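PDB 4JJJ: cellulose 1,4-beta-cellobiosidase from Thermobifida fusca, which probably cleaves cellulose chains to release cellobiose, this chain being the glycoside hydrolase family 48 domain of a longer, multi-domain enzyme. Local coordinates for residues D261-R264 with Y265-F268; A435-E438 with A439-K443; G561-V564 with P565-W568; P580-T583 with F584-R588; D594-W597 with P598-A602. The protein carries 1 engineered substitution. All coordinates share one frame; numbering follows the deposited sequence.

Contact 1: D261-R264 with Y265-F268; sequences DYLR and YAMF
Tyr-262, Leu-263 and Arg-264 hand their carbonyl oxygens to the amides three residues on, so the chain winds out of helix 250-263 in 3-10 fashion. Tyr-265 N lies 3.0 Å from Tyr-262 O, and Met-267 N reaches Arg-264 O at 2.9 Å, with the Ala-266 N to Leu-263 O bond between them. Arg-264 O has a second neighbour: Phe-268 turns its ring edge to it, CD1 at 3.2 Å, a polarised aromatic C-H facing a carbonyl.

The apolar touches are light. Leu-263 CD1 meets Ala-266 CB, and the extended chain of Met-267 brings CE to 4.2 Å from Arg-264 CG.

Charge gathers at the tip of Arg-264. A bend at chi3 (-66°) folds the guanidinium back over its own helix, where NE donates in plane to a lone pair of Asp-261 O at 3.1 Å. NH2 forms a salt bridge with Asp-261 OD1 at 2.9 Å, while Asp-351 and Glu-133 supply further carboxylates; a long, many-handed arginine suits this place. A leucine here would probably leave those three acids without their common positive partner and Asp-261 O without its side-chain donor.

Helix 131-138 lies against Tyr-262 and Tyr-265, and helix 348-365 meets Met-267 through Trp-352. Leu-263 and Ala-266 rest on Pro-223 of helix 223-242, whose engineered Asn-224 replaces the predicted nucleophile.

Contact 2: A435-E438 with A439-K443; sequences ARAE and AILDK. With CA (calcium ion), chain G.
Glu-438 and Asp-442, two acids one helical turn apart, share a single calcium ion instead of pushing each other away. Glu-438 OE2 binds it at 2.6 Å and Asp-442 OD2 more closely, at 2.2 Å, while three waters complete the ligands found here. Glu-438 OE2 and Asp-442 OD2 stand 4.1 Å apart, a closeness of like charges that the cation probably pays for.

The two side chains converge on the metal from opposite ends of the turn. Glu-438 starts with CG anti to the backbone N (chi1 -175°) and runs out extended, whereas the shorter Asp-442 has CG anti to its carbonyl carbon (chi1 -77°) and leans back along the helix. The carboxylate planes end 68° apart, each offering one oxygen to the metal. Water 1, itself a calcium ligand, also donates to Asp-442 OD1 at 2.7 Å, and Tyr-512 OH, from the second shell, is hydrogen-bonded to the same oxygen. Together they probably fix the rotation of the aspartate.

Below the metal the helix is regular: Asp-442 N reaches Glu-438 O at 2.8 Å. On the buried side, Leu-441 lays CG and CD1 against Ala-437 O, CD1 at 3.3 Å; small Ala-437 lets Val-425 of helix 416-432 come close. Arg-436 pairs with Asp-434 and lies on Phe-356 as a cation-pi partner. Acids at positions i and i+4 are a classic way for one helix to hold a metal, here calcium on helix 435-450 of the (alpha/alpha)6 fold.

Contact 3: G561-V564 with P565-W568; sequences GLYV and PPGW
Tyr-563 lies alongside the two prolines that follow Val-564, and its ring can be traced along them atom by atom. CB sends CG anti to the backbone N (chi1 -178°), which carries the ring forward in the direction of the chain. CD2 is the first ring atom to approach, near Pro-565 N. One bond further, CE2 comes to 3.7 Å from Pro-565 N and also touches Pro-565 CG at 4.1 Å. CZ then passes Pro-565 CA at 3.9 Å. The hydroxyl reaches furthest: OH stands 3.3 Å from Pro-566 CD, the ring carbon bonded to nitrogen and so slightly positive, a fair neighbour for a phenol oxygen. The tyrosine and the second proline cross obliquely, and the closed proline ring has little freedom of its own to lose. Another ring, that of Trp-556, meets Tyr-563 edge-to-face.

Val-564 works with the next residues as well. Its CG1 presses on Pro-565 CD at 3.6 Å and on Trp-568 CB at 4.0 Å, so this one methyl spans the first and last residues of the bend. The far end of Trp-568 is held elsewhere, NE1 bonding to Asp-205. Upstream, Gly-561 N bonds to Glu-185, a calcium ligand.

The bend itself closes with Trp-568 N to Pro-565 O at 3.0 Å. Pro-566, with its fixed phi, takes the second position and Gly-567 the third, where positive phi (82°) suits a residue without CB: the classic Pro-Gly pairing of a type II beta turn.

Contact 4: P580-T583 with F584-R588; sequences PGAT and FLSIR
Thr-583 and Ser-586 face each other with their hydroxyls exchanged, each oxygen taking the other residue's backbone N-H. Ser-586 N donates to Thr-583 OG1 at 2.9 Å, and Thr-583 N donates to Ser-586 OG, also at 2.9 Å and nearly straight (170°). Both oxygens sit between the backbone N and the carbonyl carbon of their own residues (chi1 65° and 83°), the crowded position that a small hydroxyl tolerates well. The single methyl of Ala-582, CB, fits beside Ser-586 OG and touches Ile-587 CG2 at 4.1 Å.

This reciprocal exchange is the pattern of a capping box, here at the head of a short piece, 584-586, with helical backbone angles. Ile-587 N bonds back to Thr-583 O at 3.2 Å, and a type I beta turn from Leu-585 to Arg-588 overlaps the end of that piece.

Beyond it Arg-588 folds over Phe-584. Its CD lies above one face of the ring, toward the rim, while ring atom CE2 stands 3.3 Å above the plane of the Arg-588 guanidinium, over its centre. Arg-588 NH1 donates in that plane to a lone pair of Phe-584 O at 3.0 Å, which holds the flat group against the ring. Arg-588 NH2 pairs with Asp-43 and also bonds to Thr-186 O.

Contact 5: D594-W597 with P598-A602; sequences DPLW and PQVEA
Val-600 fits between Leu-596 and Trp-597 at the start of helix 597-604, a helix entered through a type I beta turn, Asp-594 to Trp-597, with an aspartate cap. Asp-594 OD1 accepts Leu-596 N at 2.8 Å through its anti lone pair, while OD2 bonds to Thr-36.

The forked valine is the bump between the leucine and the indole, one branch to each. CG2 of Val-600 sits against Leu-596 CG at 3.9 Å, and its CG1 points to Trp-597 CZ3 at 4.2 Å. Trp-597 holds CG anti to its backbone N (chi1 176°), which lays the indole beside the first helical turn, where it also packs on Leu-585. Over one face, toward the rim, lies Glu-601 CB, 3.6 Å above the ring plane of Trp-597; the Glu-601 carboxylate is turned 54° from that plane. Pro-598 CD packs on Trp-597 CB at 3.6 Å, proline being at ease in a first turn, where an amide N-H has no helix carbonyl behind it. An alanine in place of Trp-597 would probably open a gap between Val-600 CG1 and Leu-585 and strip the cover from Glu-601 CB.

On the outer side, water 4 donates to Pro-595 O at 2.8 Å and to Gln-599 OE1, and accepts from Gln-599 N at 3.0 Å.

Overall arrangement
Contacts 3, 4 and 5 form a row of neighbours. Contacts 3 and 4, with centres about 10 Å apart, touch where Pro-565 O meets Pro-580 CG at 3.6 Å. Contacts 4 and 5, with centres about 17 Å apart, touch through Leu-585 CD2 and Trp-597 CH2, likewise 3.6 Å apart. Contact 1 stands alone and nearer the centre of the molecule, with Ala-266 about 9 Å from a bound glucose unit (side chain to sugar) and Leu-263 about 8 Å, between side chains, from Asn-224, the engineered residue at the predicted nucleophile position. Contact 2, on its calcium, lies away from all of them: about 26 Å between centres from contact 1 and about 47 to 48 Å from the other three.

Contact 1: D261-R264 with Y265-F268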
loop_
_atom_site.group_PDB
_atom_site.type_symbol
_atom_site.label_atom_id
_atom_site.label_comp_id
_atom_site.label_asym_id
_atom_site.label_seq_id
_atom_site.Cartn_x
_atom_site.Cartn_y
_atom_site.Cartn_z
ATOM N N ASP A 261 -1.048 -16.144 5.562
ATOM C CA ASP A 261 -2.252 -17.034 5.378
ATOM C C ASP A 261 -3.466 -16.204 5.136
ATOM O O ASP A 261 -4.241 -16.463 4.213
ATOM C CB ASP A 261 -2.358 -17.949 6.605
ATOM C CG ASP A 261 -2.856 -19.300 6.287
ATOM O OD1 ASP A 261 -3.236 -19.563 5.114
ATOM O OD2 ASP A 261 -2.662 -20.157 7.181
ATOM N N TYR A 262 -3.726 -15.178 5.971
ATOM C CA TYR A 262 -4.872 -14.277 5.786
ATOM C C TYR A 262 -4.764 -13.411 4.559
ATOM O O TYR A 262 -5.752 -13.021 3.970
ATOM C CB TYR A 262 -5.058 -13.400 7.004
ATOM C CG TYR A 262 -5.670 -14.225 8.182
ATOM C CD1 TYR A 262 -7.042 -14.307 8.348
ATOM C CD2 TYR A 262 -4.863 -14.822 9.121
ATOM C CE1 TYR A 262 -7.559 -15.074 9.340
ATOM C CE2 TYR A 262 -5.390 -15.650 10.124
ATOM C CZ TYR A 262 -6.765 -15.715 10.239
ATOM O OH TYR A 262 -7.323 -16.506 11.275
ATOM N N LEU A 263 -3.535 -13.111 4.173
ATOM C CA LEU A 263 -3.264 -12.237 2.980
ATOM C C LEU A 263 -3.767 -12.886 1.721
ATOM O O LEU A 263 -3.963 -12.228 0.665
ATOM C CB LEU A 263 -1.772 -11.967 2.867
ATOM C CG LEU A 263 -1.264 -11.000 1.796
ATOM C CD1 LEU A 263 -2.042 -9.724 1.924
ATOM C CD2 LEU A 263 0.273 -10.820 2.012
ATOM N N ARG A 264 -3.985 -14.207 1.788
ATOM C CA ARG A 264 -4.675 -14.810 0.620
ATOM C C ARG A 264 -6.002 -14.172 0.233
ATOM O O ARG A 264 -6.415 -14.305 -0.886
ATOM C CB ARG A 264 -4.875 -16.340 0.783
ATOM C CG ARG A 264 -3.561 -17.126 0.973
ATOM C CD ARG A 264 -3.744 -18.625 1.108
ATOM N NE ARG A 264 -4.444 -18.906 2.320
ATOM C CZ ARG A 264 -5.199 -20.011 2.570
ATOM N NH1 ARG A 264 -5.514 -20.867 1.618
ATOM N NH2 ARG A 264 -5.691 -20.155 3.781
ATOM N N TYR A 265 -6.688 -13.539 1.136
ATOM C CA TYR A 265 -7.936 -12.806 0.768
ATOM C C TYR A 265 -7.674 -11.828 -0.374
ATOM O O TYR A 265 -8.562 -11.606 -1.223
ATOM C CB TYR A 265 -8.520 -12.033 1.980
ATOM C CG TYR A 265 -9.493 -12.863 2.712
ATOM C CD1 TYR A 265 -10.760 -13.117 2.190
ATOM C CD2 TYR A 265 -9.147 -13.386 3.927
ATOM C CE1 TYR A 265 -11.689 -13.893 2.880
ATOM C CE2 TYR A 265 -10.027 -14.201 4.627
ATOM C CZ TYR A 265 -11.323 -14.427 4.138
ATOM O OH TYR A 265 -12.239 -15.277 4.772
ATOM N N ALA A 266 -6.453 -11.241 -0.496
ATOM C CA ALA A 266 -6.126 -10.346 -1.589
ATOM C C ALA A 266 -6.104 -11.039 -2.976
ATOM O O ALA A 266 -6.097 -10.342 -3.969
ATOM C CB ALA A 266 -4.783 -9.663 -1.305
ATOM N N MET A 267 -6.074 -12.381 -2.973
ATOM C CA MET A 267 -5.962 -13.179 -4.177
ATOM C C MET A 267 -7.275 -13.449 -4.872
ATOM O O MET A 267 -7.296 -14.106 -5.938
ATOM C CB MET A 267 -5.283 -14.479 -3.840
ATOM C CG MET A 267 -3.834 -14.370 -3.431
ATOM S SD MET A 267 -3.172 -16.025 -3.194
ATOM C CE MET A 267 -1.624 -15.701 -2.417
ATOM N N PHE A 268 -8.367 -12.965 -4.250
ATOM C CA PHE A 268 -9.746 -13.294 -4.702
ATOM C C PHE A 268 -10.450 -12.113 -5.312
ATOM O O PHE A 268 -10.312 -10.988 -4.829
ATOM C CB PHE A 268 -10.548 -13.935 -3.588
ATOM C CG PHE A 268 -10.088 -15.280 -3.294
ATOM C CD1 PHE A 268 -8.954 -15.447 -2.504
ATOM C CD2 PHE A 268 -10.679 -16.407 -3.845
ATOM C CE1 PHE A 268 -8.440 -16.707 -2.260
ATOM C CE2 PHE A 268 -10.176 -17.667 -3.588
ATOM C CZ PHE A 268 -9.051 -17.840 -2.794
#

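Contact 2: A435-E438 with A439-K443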
loop_
_atom_site.group_PDB
_atom_site.type_symbol
_atom_site.label_atom_id
_atom_site.label_comp_id
_atom_site.label_asym_id
_atom_site.label_seq_id
_atom_site.Cartn_x
_atom_site.Cartn_y
_atom_site.Cartn_z
ATOM N N ALA A 435 15.532 -17.543 -13.075
ATOM C CA ALA A 435 15.711 -17.115 -14.488
ATOM C C ALA A 435 14.585 -16.189 -14.962
ATOM O O ALA A 435 14.806 -15.410 -15.885
ATOM C CB ALA A 435 15.787 -18.320 -15.392
ATOM N N ARG A 436 13.411 -16.359 -14.423
ATOM C CA ARG A 436 12.242 -15.549 -14.774
ATOM C C ARG A 436 12.496 -14.134 -14.273
ATOM O O ARG A 436 12.288 -13.116 -15.013
ATOM C CB ARG A 436 10.923 -16.080 -14.220
ATOM C CG ARG A 436 10.660 -17.550 -14.694
ATOM C CD ARG A 436 9.576 -18.225 -13.868
ATOM N NE ARG A 436 10.002 -18.458 -12.515
ATOM C CZ ARG A 436 9.329 -19.178 -11.604
ATOM N NH1 ARG A 436 8.165 -19.687 -11.955
ATOM N NH2 ARG A 436 9.756 -19.268 -10.343
ATOM N N ALA A 437 12.859 -14.023 -13.024
ATOM C CA ALA A 437 13.273 -12.698 -12.474
ATOM C C ALA A 437 14.383 -12.060 -13.266
ATOM O O ALA A 437 14.365 -10.878 -13.572
ATOM C CB ALA A 437 13.653 -12.842 -11.048
ATOM N N GLU A 438 15.380 -12.879 -13.622
ATOM C CA GLU A 438 16.541 -12.392 -14.385
ATOM C C GLU A 438 16.102 -11.777 -15.736
ATOM O O GLU A 438 16.569 -10.675 -16.079
ATOM C CB GLU A 438 17.470 -13.563 -14.653
ATOM C CG GLU A 438 18.742 -13.159 -15.325
ATOM C CD GLU A 438 19.679 -14.315 -15.602
ATOM O OE1 GLU A 438 19.351 -15.443 -15.516
ATOM O OE2 GLU A 438 20.809 -14.023 -15.912
ATOM N N ALA A 439 15.159 -12.432 -16.409
ATOM C CA ALA A 439 14.717 -11.900 -17.711
ATOM C C ALA A 439 14.057 -10.576 -17.563
ATOM O O ALA A 439 14.298 -9.686 -18.390
ATOM C CB ALA A 439 13.824 -12.866 -18.414
ATOM N N ILE A 440 13.196 -10.417 -16.544
ATOM C CA ILE A 440 12.593 -9.085 -16.305
ATOM C C ILE A 440 13.651 -8.032 -16.021
ATOM O O ILE A 440 13.665 -6.895 -16.611
ATOM C CB ILE A 440 11.566 -9.205 -15.143
ATOM C CG1 ILE A 440 10.409 -10.086 -15.504
ATOM C CG2 ILE A 440 11.026 -7.803 -14.821
ATOM C CD1 ILE A 440 9.531 -10.496 -14.347
ATOM N N LEU A 441 14.555 -8.342 -15.093
ATOM C CA LEU A 441 15.600 -7.427 -14.698
ATOM C C LEU A 441 16.539 -7.037 -15.839
ATOM O O LEU A 441 16.924 -5.861 -15.995
ATOM C CB LEU A 441 16.398 -8.109 -13.608
ATOM C CG LEU A 441 15.680 -8.196 -12.286
ATOM C CD1 LEU A 441 16.299 -9.272 -11.390
ATOM C CD2 LEU A 441 15.750 -6.861 -11.560
ATOM N N ASP A 442 16.881 -8.014 -16.729
ATOM C CA ASP A 442 17.818 -7.698 -17.786
ATOM C C ASP A 442 17.251 -6.648 -18.736
ATOM O O ASP A 442 18.065 -5.951 -19.380
ATOM C CB ASP A 442 18.194 -9.002 -18.531
ATOM C CG ASP A 442 19.216 -9.880 -17.763
ATOM O OD1 ASP A 442 19.843 -9.516 -16.782
ATOM O OD2 ASP A 442 19.328 -11.039 -18.273
ATOM N N LYS A 443 15.932 -6.601 -18.903
ATOM C CA LYS A 443 15.324 -5.564 -19.712
ATOM C C LYS A 443 14.990 -4.288 -18.928
ATOM O O LYS A 443 15.077 -3.192 -19.463
ATOM C CB LYS A 443 14.106 -6.173 -20.360
ATOM C CG LYS A 443 13.438 -5.209 -21.329
ATOM C CD LYS A 443 12.336 -5.805 -22.200
ATOM C CE LYS A 443 11.775 -4.777 -23.192
ATOM N NZ LYS A 443 10.776 -5.363 -24.181
HETATM CA CA CA G . 21.171 -12.224 -17.797
HETATM O O HOH W 1 21.703 -11.162 -15.691
HETATM O O HOH W 2 23.398 -11.779 -17.121
HETATM O O HOH W 3 22.300 -13.131 -19.466
#

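Contact 3: G561-V564 with P565-W568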
loop_
_atom_site.group_PDB
_atom_site.type_symbol
_atom_site.label_atom_id
_atom_site.label_comp_id
_atom_site.label_asym_id
_atom_site.label_seq_id
_atom_site.Cartn_x
_atom_site.Cartn_y
_atom_site.Cartn_z
ATOM N N GLY A 561 -13.501 17.916 -7.060
ATOM C CA GLY A 561 -13.709 18.588 -5.780
ATOM C C GLY A 561 -14.486 17.745 -4.840
ATOM O O GLY A 561 -14.928 16.640 -5.183
ATOM N N LEU A 562 -14.719 18.243 -3.632
ATOM C CA LEU A 562 -15.349 17.435 -2.585
ATOM C C LEU A 562 -16.830 17.336 -2.770
ATOM O O LEU A 562 -17.550 18.365 -2.719
ATOM C CB LEU A 562 -15.045 18.068 -1.218
ATOM C CG LEU A 562 -15.684 17.352 -0.045
ATOM C CD1 LEU A 562 -15.422 15.846 -0.024
ATOM C CD2 LEU A 562 -15.309 18.054 1.197
ATOM N N TYR A 563 -17.299 16.138 -3.135
ATOM C CA TYR A 563 -18.723 15.879 -3.210
ATOM C C TYR A 563 -19.337 15.530 -1.881
ATOM O O TYR A 563 -18.836 14.696 -1.146
ATOM C CB TYR A 563 -18.995 14.727 -4.230
ATOM C CG TYR A 563 -20.469 14.389 -4.440
ATOM C CD1 TYR A 563 -21.213 15.279 -5.174
ATOM C CD2 TYR A 563 -21.057 13.315 -3.838
ATOM C CE1 TYR A 563 -22.563 15.026 -5.384
ATOM C CE2 TYR A 563 -22.421 13.023 -4.042
ATOM C CZ TYR A 563 -23.150 13.953 -4.778
ATOM O OH TYR A 563 -24.470 13.709 -4.994
ATOM N N VAL A 564 -20.575 16.093 -1.589
ATOM C CA VAL A 564 -21.407 15.709 -0.515
ATOM C C VAL A 564 -22.846 15.579 -1.159
ATOM O O VAL A 564 -23.157 16.482 -1.905
ATOM C CB VAL A 564 -21.374 16.778 0.604
ATOM C CG1 VAL A 564 -22.279 16.397 1.694
ATOM C CG2 VAL A 564 -19.948 16.966 1.131
ATOM N N PRO A 565 -23.585 14.522 -0.828
ATOM C CA PRO A 565 -24.984 14.402 -1.358
ATOM C C PRO A 565 -25.876 15.587 -0.999
ATOM O O PRO A 565 -25.800 16.090 0.070
ATOM C CB PRO A 565 -25.510 13.130 -0.762
ATOM C CG PRO A 565 -24.261 12.334 -0.387
ATOM C CD PRO A 565 -23.285 13.365 0.020
ATOM N N PRO A 566 -26.684 15.989 -1.975
ATOM C CA PRO A 566 -27.656 17.084 -1.702
ATOM C C PRO A 566 -28.478 16.614 -0.535
ATOM O O PRO A 566 -28.811 15.419 -0.391
ATOM C CB PRO A 566 -28.521 17.077 -2.921
ATOM C CG PRO A 566 -27.694 16.536 -4.021
ATOM C CD PRO A 566 -26.750 15.518 -3.368
ATOM N N GLY A 567 -28.751 17.530 0.359
ATOM C CA GLY A 567 -29.545 17.176 1.527
ATOM C C GLY A 567 -28.823 16.528 2.681
ATOM O O GLY A 567 -29.374 16.394 3.795
ATOM N N TRP A 568 -27.548 16.151 2.460
ATOM C CA TRP A 568 -26.796 15.499 3.527
ATOM C C TRP A 568 -26.149 16.521 4.395
ATOM O O TRP A 568 -25.582 17.469 3.901
ATOM C CB TRP A 568 -25.669 14.592 2.966
ATOM C CG TRP A 568 -25.240 13.520 3.870
ATOM C CD1 TRP A 568 -25.669 12.242 3.899
ATOM C CD2 TRP A 568 -24.223 13.608 4.841
ATOM N NE1 TRP A 568 -25.041 11.518 4.878
ATOM C CE2 TRP A 568 -24.160 12.362 5.501
ATOM C CE3 TRP A 568 -23.420 14.677 5.307
ATOM C CZ2 TRP A 568 -23.266 12.122 6.521
ATOM C CZ3 TRP A 568 -22.581 14.413 6.374
ATOM C CH2 TRP A 568 -22.507 13.148 6.928
#

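Contact 4: P580-T583 with F584-R588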
loop_
_atom_site.group_PDB
_atom_site.type_symbol
_atom_site.label_atom_id
_atom_site.label_comp_id
_atom_site.label_asym_id
_atom_site.label_seq_id
_atom_site.Cartn_x
_atom_site.Cartn_y
_atom_site.Cartn_z
ATOM N N PRO A 580 -22.893 20.010 1.184
ATOM C CA PRO A 580 -22.557 20.537 -0.128
ATOM C C PRO A 580 -21.939 21.874 -0.133
ATOM O O PRO A 580 -22.401 22.725 0.629
ATOM C CB PRO A 580 -23.911 20.493 -0.891
ATOM C CG PRO A 580 -24.605 19.443 -0.168
ATOM C CD PRO A 580 -24.298 19.528 1.234
ATOM N N GLY A 581 -20.836 22.027 -0.893
ATOM C CA GLY A 581 -20.022 23.209 -0.924
ATOM C C GLY A 581 -18.791 23.217 0.039
ATOM O O GLY A 581 -17.994 24.093 -0.008
ATOM N N ALA A 582 -18.707 22.183 0.881
ATOM C CA ALA A 582 -17.497 21.957 1.634
ATOM C C ALA A 582 -16.298 21.740 0.745
ATOM O O ALA A 582 -16.394 21.463 -0.453
ATOM C CB ALA A 582 -17.696 20.841 2.610
ATOM N N THR A 583 -15.123 21.857 1.355
ATOM C CA THR A 583 -13.836 21.670 0.644
ATOM C C THR A 583 -12.992 20.744 1.508
ATOM O O THR A 583 -13.307 20.430 2.672
ATOM C CB THR A 583 -13.070 22.940 0.432
ATOM O OG1 THR A 583 -12.713 23.409 1.756
ATOM C CG2 THR A 583 -13.844 24.010 -0.412
ATOM N N PHE A 584 -11.939 20.220 0.912
ATOM C CA PHE A 584 -10.924 19.434 1.681
ATOM C C PHE A 584 -10.535 20.143 2.980
ATOM O O PHE A 584 -10.468 19.519 4.062
ATOM C CB PHE A 584 -9.694 19.200 0.760
ATOM C CG PHE A 584 -8.503 18.534 1.450
ATOM C CD1 PHE A 584 -7.592 19.272 2.190
ATOM C CD2 PHE A 584 -8.347 17.161 1.376
ATOM C CE1 PHE A 584 -6.513 18.678 2.787
ATOM C CE2 PHE A 584 -7.291 16.550 2.017
ATOM C CZ PHE A 584 -6.384 17.314 2.716
ATOM N N LEU A 585 -10.269 21.427 2.867
ATOM C CA LEU A 585 -9.890 22.222 4.003
ATOM C C LEU A 585 -11.017 22.469 4.978
ATOM O O LEU A 585 -10.794 22.368 6.195
ATOM C CB LEU A 585 -9.279 23.549 3.571
ATOM C CG LEU A 585 -8.953 24.492 4.710
ATOM C CD1 LEU A 585 -7.803 23.964 5.525
ATOM C CD2 LEU A 585 -8.645 25.869 4.143
ATOM N N SER A 586 -12.222 22.720 4.478
ATOM C CA SER A 586 -13.297 23.028 5.390
ATOM C C SER A 586 -13.741 21.873 6.280
ATOM O O SER A 586 -14.301 22.102 7.395
ATOM C CB SER A 586 -14.512 23.683 4.678
ATOM O OG SER A 586 -15.332 22.709 4.111
ATOM N N ILE A 587 -13.438 20.614 5.913
ATOM C CA ILE A 587 -13.709 19.497 6.794
ATOM C C ILE A 587 -12.447 18.977 7.478
ATOM O O ILE A 587 -12.469 17.920 8.139
ATOM C CB ILE A 587 -14.429 18.341 6.096
ATOM C CG1 ILE A 587 -13.689 17.705 4.896
ATOM C CG2 ILE A 587 -15.731 18.823 5.581
ATOM C CD1 ILE A 587 -14.221 16.357 4.514
ATOM N N ARG A 588 -11.398 19.776 7.327
ATOM C CA ARG A 588 -10.092 19.546 8.020
ATOM C C ARG A 588 -9.514 20.908 8.523
ATOM O O ARG A 588 -8.380 21.271 8.273
ATOM C CB ARG A 588 -9.085 18.868 7.069
ATOM C CG ARG A 588 -9.554 17.511 6.570
ATOM C CD ARG A 588 -8.580 17.020 5.519
ATOM N NE ARG A 588 -8.882 15.728 4.899
ATOM C CZ ARG A 588 -9.796 15.580 3.928
ATOM N NH1 ARG A 588 -10.558 16.542 3.525
ATOM N NH2 ARG A 588 -9.960 14.390 3.321
#

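Contact 5: D594-W597 with P598-A602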
loop_
_atom_site.group_PDB
_atom_site.type_symbol
_atom_site.label_atom_id
_atom_site.label_comp_id
_atom_site.label_asym_id
_atom_site.label_seq_id
_atom_site.Cartn_x
_atom_site.Cartn_y
_atom_site.Cartn_z
ATOM N N ASP A 594 -1.548 24.625 11.114
ATOM C CA ASP A 594 -0.299 23.955 10.781
ATOM C C ASP A 594 0.815 24.937 10.549
ATOM O O ASP A 594 0.629 25.996 9.949
ATOM C CB ASP A 594 -0.481 23.119 9.518
ATOM C CG ASP A 594 0.648 22.099 9.324
ATOM O OD1 ASP A 594 1.701 22.541 8.820
ATOM O OD2 ASP A 594 0.350 20.885 9.588
ATOM N N PRO A 595 2.047 24.626 10.964
ATOM C CA PRO A 595 3.094 25.595 10.664
ATOM C C PRO A 595 3.344 25.909 9.213
ATOM O O PRO A 595 3.846 26.982 8.918
ATOM C CB PRO A 595 4.310 25.036 11.347
ATOM C CG PRO A 595 4.027 23.611 11.532
ATOM C CD PRO A 595 2.525 23.458 11.690
ATOM N N LEU A 596 2.981 24.968 8.294
ATOM C CA LEU A 596 3.201 25.270 6.855
ATOM C C LEU A 596 2.065 26.083 6.262
ATOM O O LEU A 596 2.154 26.529 5.123
ATOM C CB LEU A 596 3.394 23.908 6.157
ATOM C CG LEU A 596 3.816 24.014 4.690
ATOM C CD1 LEU A 596 5.225 24.472 4.598
ATOM C CD2 LEU A 596 3.754 22.628 4.055
ATOM N N TRP A 597 0.955 26.149 6.955
ATOM C CA TRP A 597 -0.258 26.714 6.396
ATOM C C TRP A 597 -0.044 28.144 5.862
ATOM O O TRP A 597 -0.437 28.459 4.714
ATOM C CB TRP A 597 -1.475 26.621 7.294
ATOM C CG TRP A 597 -2.626 27.287 6.722
ATOM C CD1 TRP A 597 -3.123 28.482 7.123
ATOM C CD2 TRP A 597 -3.410 26.893 5.616
ATOM N NE1 TRP A 597 -4.209 28.835 6.395
ATOM C CE2 TRP A 597 -4.371 27.918 5.405
ATOM C CE3 TRP A 597 -3.397 25.801 4.746
ATOM C CZ2 TRP A 597 -5.308 27.917 4.379
ATOM C CZ3 TRP A 597 -4.361 25.790 3.693
ATOM C CH2 TRP A 597 -5.265 26.832 3.524
ATOM N N PRO A 598 0.589 29.027 6.669
ATOM C CA PRO A 598 0.696 30.373 6.115
ATOM C C PRO A 598 1.397 30.471 4.761
ATOM O O PRO A 598 1.041 31.262 3.897
ATOM C CB PRO A 598 1.453 31.149 7.213
ATOM C CG PRO A 598 1.094 30.436 8.461
ATOM C CD PRO A 598 1.135 28.966 8.027
ATOM N N GLN A 599 2.496 29.698 4.609
ATOM C CA GLN A 599 3.177 29.679 3.326
ATOM C C GLN A 599 2.307 29.105 2.181
ATOM O O GLN A 599 2.362 29.588 1.002
ATOM C CB GLN A 599 4.412 28.843 3.379
ATOM C CG GLN A 599 5.577 29.475 4.027
ATOM C CD GLN A 599 6.686 28.440 4.367
ATOM O OE1 GLN A 599 6.743 27.867 5.472
ATOM N NE2 GLN A 599 7.500 28.165 3.372
ATOM N N VAL A 600 1.523 28.060 2.480
ATOM C CA VAL A 600 0.585 27.493 1.473
ATOM C C VAL A 600 -0.433 28.563 1.071
ATOM O O VAL A 600 -0.651 28.837 -0.152
ATOM C CB VAL A 600 -0.040 26.186 1.930
ATOM C CG1 VAL A 600 -1.168 25.745 1.023
ATOM C CG2 VAL A 600 1.087 25.119 2.142
ATOM N N GLU A 601 -1.096 29.154 2.091
ATOM C CA GLU A 601 -2.127 30.116 1.752
ATOM C C GLU A 601 -1.570 31.351 1.021
ATOM O O GLU A 601 -2.246 31.942 0.116
ATOM C CB GLU A 601 -2.949 30.503 2.994
ATOM C CG GLU A 601 -4.146 31.368 2.640
ATOM C CD GLU A 601 -5.103 31.559 3.749
ATOM O OE1 GLU A 601 -4.757 31.402 4.948
ATOM O OE2 GLU A 601 -6.337 31.831 3.505
ATOM N N ALA A 602 -0.395 31.805 1.410
ATOM C CA ALA A 602 0.285 32.970 0.777
ATOM C C ALA A 602 0.552 32.637 -0.673
ATOM O O ALA A 602 0.360 33.462 -1.544
ATOM C CB ALA A 602 1.557 33.352 1.486
HETATM O O HOH W 4 4.383 28.664 6.759
#